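Local coordinates for protein cellulase (PDB 5HOS) that probably hydrolyses internal beta-1,4-glucosidic bonds of cellulose and related glucans, as an endo-beta-1,4-glucanase of glycoside hydrolase family 5, at residues A[73-77]-A[78-82]; A[161-164]-A[165-169]; A[282-285]-A[286-290]. One frame throughout, in Å; residues are numbered along the deposited sequence.

Interactions 1 and 2 sit where the chain enters a helix after a strand of the eight-stranded parallel beta/alpha barrel, and interaction 3 is part of one helix of its outer layer. In chain order, interaction 1 (73-82) runs from the last residues of the second strand, 70-75, into the short helix 77-80; interaction 2 (161-169) lies in the loop after the fourth strand, 152-155, and in the first turn of helix 165-181; interaction 3 (282-290) lies within helix 278-293, between the last two strands. The centres of interactions 1 and 2 are 21 Å apart, whereas the centre of interaction 3 is 33 Å from that of interaction 1 and 30 Å from that of interaction 2. None touches another: each is local, joined through the shared barrel.

Interaction 1. Residues A[73-77]-A[78-82]; sequences LPILW and ERLQP
As strand 70-75 gives way to the short helix 77-80, the chain coils so that Leu-76 O, at the N-cap position, accepts from Leu-80 N at 3.1 Å and weakly from Arg-79 N, while Trp-77 O accepts from Gln-81 N at 2.7 Å. One helical turn further on from Trp-77, the side chain of Gln-81 comes up beside the indole, both pointing the same way, each with CG anti to its own backbone nitrogen. Their ends meet in a hydrogen bond from Trp-77 NE1 to Gln-81 OE1, 3.0 Å long. It is almost straight (172° at the hydrogen), lies in the carbonyl plane of the amide and reaches the indole at its edge, the two flat groups being nearly coplanar at 28°. The amide nitrogen, NE2, is taken by Gly-86 O and Asp-137 OD2, which fixes the amide's rotation and keeps OE1 turned to the indole. This is a beta-to-alpha junction of the barrel, at the C-terminal end of its second strand, with a short extra helix before helix 90-105. Across the turn, Leu-76 CD1 lies over one face of the Arg-79 guanidinium, off toward its rim and 3.6 Å from NH1. The arginine runs extended past Leu-76 CB, and its buried nitrogens are satisfied by the carbonyls of Pro-45, Ala-37, Ile-39 and Gln-43. Glu-78 bends at chi2 (90°), bringing OE1 back to within 4.0 Å of Trp-77 CB; Asn-116 ND2 and Tyr-121 N hold its carboxylate. Away from these polar groups, Ile-75 CD1 meets Leu-80 CD2 at 3.9 Å, and Ile-96 of helix 90-105 touches both side chains.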
loop_
_atom_site.group_PDB
_atom_site.type_symbol
_atom_site.label_atom_id
_atom_site.label_comp_id
_atom_site.label_asym_id
_atom_site.label_seq_id
_atom_site.Cartn_x
_atom_site.Cartn_y
_atom_site.Cartn_z
ATOM N N LEU A 73 4.814 3.549 3.097
ATOM C CA LEU A 73 4.807 4.213 4.394
ATOM C C LEU A 73 3.381 4.534 4.843
ATOM O O LEU A 73 2.805 5.536 4.417
ATOM C CB LEU A 73 5.643 5.488 4.306
ATOM C CG LEU A 73 5.853 6.260 5.604
ATOM C CD1 LEU A 73 6.847 5.528 6.490
ATOM C CD2 LEU A 73 6.313 7.678 5.300
ATOM N N PRO A 74 2.803 3.674 5.701
ATOM C CA PRO A 74 1.512 3.972 6.279
ATOM C C PRO A 74 1.572 5.188 7.201
ATOM O O PRO A 74 2.461 5.266 8.057
ATOM C CB PRO A 74 1.198 2.722 7.104
ATOM C CG PRO A 74 1.963 1.636 6.475
ATOM C CD PRO A 74 3.242 2.309 6.068
ATOM N N ILE A 75 0.643 6.120 6.992
ATOM C CA ILE A 75 0.445 7.278 7.859
ATOM C C ILE A 75 -1.031 7.375 8.193
ATOM O O ILE A 75 -1.865 6.842 7.456
ATOM C CB ILE A 75 0.963 8.589 7.230
ATOM C CG1 ILE A 75 0.185 8.992 5.964
ATOM C CG2 ILE A 75 2.438 8.453 6.900
ATOM C CD1 ILE A 75 -0.986 9.917 6.189
ATOM N N LEU A 76 -1.344 8.026 9.314
ATOM C CA LEU A 76 -2.730 8.232 9.730
ATOM C C LEU A 76 -3.233 9.570 9.259
ATOM O O LEU A 76 -2.642 10.598 9.593
ATOM C CB LEU A 76 -2.872 8.212 11.253
ATOM C CG LEU A 76 -3.244 6.944 11.999
ATOM C CD1 LEU A 76 -3.700 7.349 13.394
ATOM C CD2 LEU A 76 -4.321 6.128 11.308
ATOM N N TRP A 77 -4.344 9.563 8.527
ATOM C CA TRP A 77 -4.983 10.794 8.039
ATOM C C TRP A 77 -5.095 11.841 9.161
ATOM O O TRP A 77 -4.718 12.993 8.984
ATOM C CB TRP A 77 -6.376 10.469 7.478
ATOM C CG TRP A 77 -7.090 11.578 6.738
ATOM C CD1 TRP A 77 -6.754 12.905 6.672
ATOM C CD2 TRP A 77 -8.305 11.447 6.001
ATOM N NE1 TRP A 77 -7.672 13.595 5.930
ATOM C CE2 TRP A 77 -8.642 12.726 5.510
ATOM C CE3 TRP A 77 -9.149 10.366 5.711
ATOM C CZ2 TRP A 77 -9.782 12.957 4.724
ATOM C CZ3 TRP A 77 -10.296 10.600 4.925
ATOM C CH2 TRP A 77 -10.596 11.879 4.452
ATOM N N GLU A 78 -5.586 11.417 10.320
ATOM C CA GLU A 78 -5.879 12.341 11.409
ATOM C C GLU A 78 -4.633 12.966 12.030
ATOM O O GLU A 78 -4.707 14.072 12.585
ATOM C CB GLU A 78 -6.704 11.649 12.497
ATOM C CG GLU A 78 -8.073 11.193 12.002
ATOM C CD GLU A 78 -8.104 9.788 11.421
ATOM O OE1 GLU A 78 -7.039 9.158 11.208
ATOM O OE2 GLU A 78 -9.227 9.307 11.160
ATOM N N ARG A 79 -3.503 12.270 11.949
ATOM C CA ARG A 79 -2.222 12.833 12.382
ATOM C C ARG A 79 -1.690 13.852 11.374
ATOM O O ARG A 79 -1.135 14.872 11.756
ATOM C CB ARG A 79 -1.201 11.729 12.613
ATOM C CG ARG A 79 -1.596 10.808 13.756
ATOM C CD ARG A 79 -0.487 9.859 14.158
ATOM N NE ARG A 79 -0.870 9.169 15.399
ATOM C CZ ARG A 79 -0.816 7.861 15.636
ATOM N NH1 ARG A 79 -0.331 6.990 14.750
ATOM N NH2 ARG A 79 -1.229 7.412 16.827
ATOM N N LEU A 80 -1.856 13.568 10.090
ATOM C CA LEU A 80 -1.418 14.488 9.043
ATOM C C LEU A 80 -2.350 15.693 8.848
ATOM O O LEU A 80 -1.871 16.783 8.539
ATOM C CB LEU A 80 -1.226 13.744 7.728
ATOM C CG LEU A 80 -0.717 14.583 6.545
ATOM C CD1 LEU A 80 0.631 15.228 6.836
ATOM C CD2 LEU A 80 -0.637 13.715 5.311
ATOM N N GLN A 81 -3.659 15.489 8.999
ATOM C CA GLN A 81 -4.651 16.549 8.821
ATOM C C GLN A 81 -5.698 16.442 9.925
ATOM O O GLN A 81 -6.728 15.798 9.742
ATOM C CB GLN A 81 -5.294 16.475 7.442
ATOM C CG GLN A 81 -6.150 17.691 7.119
ATOM C CD GLN A 81 -6.884 17.568 5.806
ATOM O OE1 GLN A 81 -7.316 16.480 5.427
ATOM N NE2 GLN A 81 -7.050 18.688 5.109
ATOM N N PRO A 82 -5.427 17.070 11.082
ATOM C CA PRO A 82 -6.307 16.906 12.256
ATOM C C PRO A 82 -7.735 17.461 12.126
ATOM O O PRO A 82 -8.609 17.042 12.884
ATOM C CB PRO A 82 -5.536 17.632 13.369
ATOM C CG PRO A 82 -4.112 17.584 12.938
ATOM C CD PRO A 82 -4.168 17.748 11.444
#

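Interaction 2. Residues A[161-164]-A[165-169]; sequences YDID and PQAWA
The start of helix 165-181 is closed by an N-cap, in which the Asp-164 side chain turns back over the first turn to accept from Gln-166 N. Its OD1 stands 3.0 Å from Gln-166 N, and the amide approaches from above the carboxylate plane, 46° out of it, with the bond bent to 135° at the hydrogen. This return is possible because CG of the aspartate sits between its backbone N and carbonyl carbon (chi1 84°). The other oxygen, OD2, rests 3.5 Å from Ala-167 CB. Placed at the positive end of the helix dipole, the carboxylate would be expected to favour its charged form. The first helical bond proper then runs from Trp-168 N to Asp-164 O at 2.9 Å. One residue before the cap, Ile-163 reaches across to Trp-168, making the pair a hydrophobic staple: Ile-163 CG2 is 4.1 Å from Trp-168 CB, and CD1 lies at the edge of the indole, near its plane. Ile-163 CG1, which carries CD1, touches Ala-167 CB at 3.7 Å. In the barrel this loop follows the fourth strand, 152-155, whose end carries the acid/base glutamate in family 5 enzymes. Trp-168 NE1 donates to Pro-191 O at the end of the next strand, and Pro-165 packs against helix 210-213.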
loop_
_atom_site.group_PDB
_atom_site.type_symbol
_atom_site.label_atom_id
_atom_site.label_comp_id
_atom_site.label_asym_id
_atom_site.label_seq_id
_atom_site.Cartn_x
_atom_site.Cartn_y
_atom_site.Cartn_z
ATOM N N TYR A 161 -13.527 -0.554 3.111
ATOM C CA TYR A 161 -14.283 -1.812 3.334
ATOM C C TYR A 161 -15.767 -1.766 3.674
ATOM O O TYR A 161 -16.468 -2.739 3.387
ATOM C CB TYR A 161 -13.582 -2.701 4.356
ATOM C CG TYR A 161 -13.724 -2.263 5.790
ATOM C CD1 TYR A 161 -12.814 -1.375 6.356
ATOM C CD2 TYR A 161 -14.747 -2.760 6.594
ATOM C CE1 TYR A 161 -12.937 -0.988 7.684
ATOM C CE2 TYR A 161 -14.882 -2.375 7.917
ATOM C CZ TYR A 161 -13.963 -1.498 8.454
ATOM O OH TYR A 161 -14.082 -1.102 9.752
ATOM N N ASP A 162 -16.244 -0.706 4.320
ATOM C CA ASP A 162 -17.689 -0.579 4.583
ATOM C C ASP A 162 -18.294 0.573 3.776
ATOM O O ASP A 162 -19.215 1.255 4.193
ATOM C CB ASP A 162 -18.015 -0.538 6.094
ATOM C CG ASP A 162 -17.393 0.631 6.820
ATOM O OD1 ASP A 162 -16.910 1.590 6.175
ATOM O OD2 ASP A 162 -17.404 0.591 8.070
ATOM N N ILE A 163 -17.756 0.737 2.581
ATOM C CA ILE A 163 -18.296 1.617 1.571
ATOM C C ILE A 163 -18.385 0.681 0.396
ATOM O O ILE A 163 -17.452 -0.081 0.142
ATOM C CB ILE A 163 -17.393 2.848 1.289
ATOM C CG1 ILE A 163 -17.886 3.605 0.050
ATOM C CG2 ILE A 163 -15.924 2.466 1.118
ATOM C CD1 ILE A 163 -17.344 5.011 -0.062
ATOM N N ASP A 164 -19.510 0.683 -0.296
ATOM C CA ASP A 164 -19.670 -0.272 -1.366
ATOM C C ASP A 164 -18.786 0.145 -2.544
ATOM O O ASP A 164 -18.465 1.337 -2.695
ATOM C CB ASP A 164 -21.128 -0.441 -1.773
ATOM C CG ASP A 164 -21.577 0.591 -2.754
ATOM O OD1 ASP A 164 -21.392 0.389 -3.977
ATOM O OD2 ASP A 164 -22.119 1.603 -2.294
ATOM N N PRO A 165 -18.383 -0.841 -3.365
ATOM C CA PRO A 165 -17.423 -0.600 -4.440
ATOM C C PRO A 165 -17.758 0.547 -5.395
ATOM O O PRO A 165 -16.850 1.256 -5.803
ATOM C CB PRO A 165 -17.383 -1.950 -5.165
ATOM C CG PRO A 165 -17.614 -2.934 -4.071
ATOM C CD PRO A 165 -18.699 -2.286 -3.267
ATOM N N GLN A 166 -19.035 0.733 -5.739
ATOM C CA GLN A 166 -19.404 1.812 -6.671
ATOM C C GLN A 166 -19.255 3.206 -6.027
ATOM O O GLN A 166 -18.765 4.144 -6.665
ATOM C CB GLN A 166 -20.825 1.604 -7.223
ATOM C CG GLN A 166 -21.066 2.294 -8.560
ATOM C CD GLN A 166 -20.168 1.776 -9.695
ATOM O OE1 GLN A 166 -20.219 0.592 -10.079
ATOM N NE2 GLN A 166 -19.343 2.661 -10.238
ATOM N N ALA A 167 -19.667 3.334 -4.766
ATOM C CA ALA A 167 -19.519 4.594 -4.032
ATOM C C ALA A 167 -18.049 4.904 -3.806
ATOM O O ALA A 167 -17.640 6.065 -3.888
ATOM C CB ALA A 167 -20.240 4.538 -2.696
ATOM N N TRP A 168 -17.261 3.869 -3.510
ATOM C CA TRP A 168 -15.824 4.048 -3.357
ATOM C C TRP A 168 -15.183 4.521 -4.670
ATOM O O TRP A 168 -14.397 5.459 -4.659
ATOM C CB TRP A 168 -15.116 2.790 -2.849
ATOM C CG TRP A 168 -13.649 2.983 -2.964
ATOM C CD1 TRP A 168 -12.811 2.352 -3.822
ATOM C CD2 TRP A 168 -12.865 3.979 -2.294
ATOM N NE1 TRP A 168 -11.545 2.853 -3.699
ATOM C CE2 TRP A 168 -11.549 3.860 -2.775
ATOM C CE3 TRP A 168 -13.149 4.958 -1.329
ATOM C CZ2 TRP A 168 -10.509 4.674 -2.317
ATOM C CZ3 TRP A 168 -12.116 5.760 -0.868
ATOM C CH2 TRP A 168 -10.813 5.614 -1.363
ATOM N N ALA A 169 -15.516 3.879 -5.782
ATOM C CA ALA A 169 -14.966 4.282 -7.086
ATOM C C ALA A 169 -15.239 5.750 -7.400
ATOM O O ALA A 169 -14.384 6.416 -7.954
ATOM C CB ALA A 169 -15.495 3.402 -8.206
#

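Interaction 3. Residues A[282-285]-A[286-290]; sequences LALN and GMLGY
Leu-284 and Leu-288, one turn apart on helix 278-293, carry the tight side of this contact, with CD1 of Leu-284 3.9 Å from CD1 of Leu-288. The Leu-284 side chain leans along the helix because its CG is anti to the backbone N (chi1 179°), and Leu-288 answers by folding its CG to 3.3 Å from Leu-284 O. That same carbonyl accepts from Leu-288 N at 3.0 Å. Beside them Met-287 lays its CB 3.4 Å from Ala-283 O, the acceptor of its own amide. The opposite character appears along Leu-282, Asn-285, Gly-286 and Gly-289: Leu-282 is exposed and the other three partly so, and here the contact is mostly backbone, with Gly-286 N bonded to Leu-282 O at 3.0 Å and Gly-289 N to Asn-285 O at 2.9 Å. Asn-285 sends OD1 to Arg-336 NH1 of helix 330-341. Within the last beta-alpha-beta crossover of the barrel, Leu-284, Met-287 and Leu-288 pack on Phe-272 of strand 267-273, Met-287 and Tyr-290 meet helix 248-262, and Leu-284, Asn-285 and Leu-288 meet helix 330-341.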
loop_
_atom_site.group_PDB
_atom_site.type_symbol
_atom_site.label_atom_id
_atom_site.label_comp_id
_atom_site.label_asym_id
_atom_site.label_seq_id
_atom_site.Cartn_x
_atom_site.Cartn_y
_atom_site.Cartn_z
ATOM N N LEU A 282 7.396 -21.956 -0.981
ATOM C CA LEU A 282 7.013 -22.321 -2.352
ATOM C C LEU A 282 5.966 -21.369 -2.921
ATOM O O LEU A 282 6.098 -20.909 -4.058
ATOM C CB LEU A 282 6.480 -23.754 -2.416
ATOM C CG LEU A 282 7.519 -24.859 -2.200
ATOM C CD1 LEU A 282 6.838 -26.196 -1.946
ATOM C CD2 LEU A 282 8.472 -24.960 -3.387
ATOM N N ALA A 283 4.939 -21.079 -2.123
ATOM C CA ALA A 283 3.865 -20.145 -2.525
ATOM C C ALA A 283 4.388 -18.741 -2.813
ATOM O O ALA A 283 4.023 -18.129 -3.825
ATOM C CB ALA A 283 2.781 -20.091 -1.459
ATOM N N LEU A 284 5.259 -18.245 -1.933
ATOM C CA LEU A 284 5.835 -16.913 -2.087
ATOM C C LEU A 284 6.647 -16.819 -3.373
ATOM O O LEU A 284 6.417 -15.918 -4.186
ATOM C CB LEU A 284 6.706 -16.551 -0.882
ATOM C CG LEU A 284 7.403 -15.189 -0.909
ATOM C CD1 LEU A 284 6.386 -14.066 -1.036
ATOM C CD2 LEU A 284 8.248 -15.009 0.342
ATOM N N ASN A 285 7.591 -17.749 -3.548
ATOM C CA ASN A 285 8.399 -17.830 -4.775
ATOM C C ASN A 285 7.557 -17.859 -6.034
ATOM O O ASN A 285 7.823 -17.127 -6.993
ATOM C CB ASN A 285 9.298 -19.081 -4.766
ATOM C CG ASN A 285 10.731 -18.758 -4.427
ATOM O OD1 ASN A 285 11.395 -18.046 -5.176
ATOM N ND2 ASN A 285 11.221 -19.279 -3.300
ATOM N N GLY A 286 6.548 -18.724 -6.023
ATOM C CA GLY A 286 5.644 -18.859 -7.150
ATOM C C GLY A 286 4.895 -17.581 -7.460
ATOM O O GLY A 286 4.796 -17.177 -8.625
ATOM N N MET A 287 4.378 -16.933 -6.420
ATOM C CA MET A 287 3.602 -15.704 -6.615
ATOM C C MET A 287 4.469 -14.577 -7.159
ATOM O O MET A 287 4.045 -13.849 -8.050
ATOM C CB MET A 287 2.923 -15.277 -5.320
ATOM C CG MET A 287 1.849 -14.218 -5.516
ATOM S SD MET A 287 0.939 -13.793 -4.019
ATOM C CE MET A 287 2.183 -13.995 -2.742
ATOM N N LEU A 288 5.688 -14.448 -6.644
ATOM C CA LEU A 288 6.626 -13.436 -7.149
ATOM C C LEU A 288 7.050 -13.726 -8.589
ATOM O O LEU A 288 7.128 -12.816 -9.404
ATOM C CB LEU A 288 7.844 -13.318 -6.230
ATOM C CG LEU A 288 7.513 -12.866 -4.798
ATOM C CD1 LEU A 288 8.732 -13.012 -3.905
ATOM C CD2 LEU A 288 6.982 -11.442 -4.749
ATOM N N GLY A 289 7.304 -14.992 -8.906
ATOM C CA GLY A 289 7.592 -15.397 -10.292
ATOM C C GLY A 289 6.428 -15.156 -11.238
ATOM O O GLY A 289 6.613 -14.719 -12.380
ATOM N N TYR A 290 5.220 -15.431 -10.754
ATOM C CA TYR A 290 4.006 -15.204 -11.528
ATOM C C TYR A 290 3.859 -13.728 -11.921
ATOM O O TYR A 290 3.556 -13.415 -13.083
ATOM C CB TYR A 290 2.786 -15.716 -10.750
ATOM C CG TYR A 290 1.467 -15.519 -11.462
ATOM C CD1 TYR A 290 1.012 -16.438 -12.415
ATOM C CD2 TYR A 290 0.676 -14.406 -11.189
ATOM C CE1 TYR A 290 -0.198 -16.246 -13.075
ATOM C CE2 TYR A 290 -0.531 -14.209 -11.836
ATOM C CZ TYR A 290 -0.968 -15.124 -12.776
ATOM O OH TYR A 290 -2.166 -14.895 -13.412
#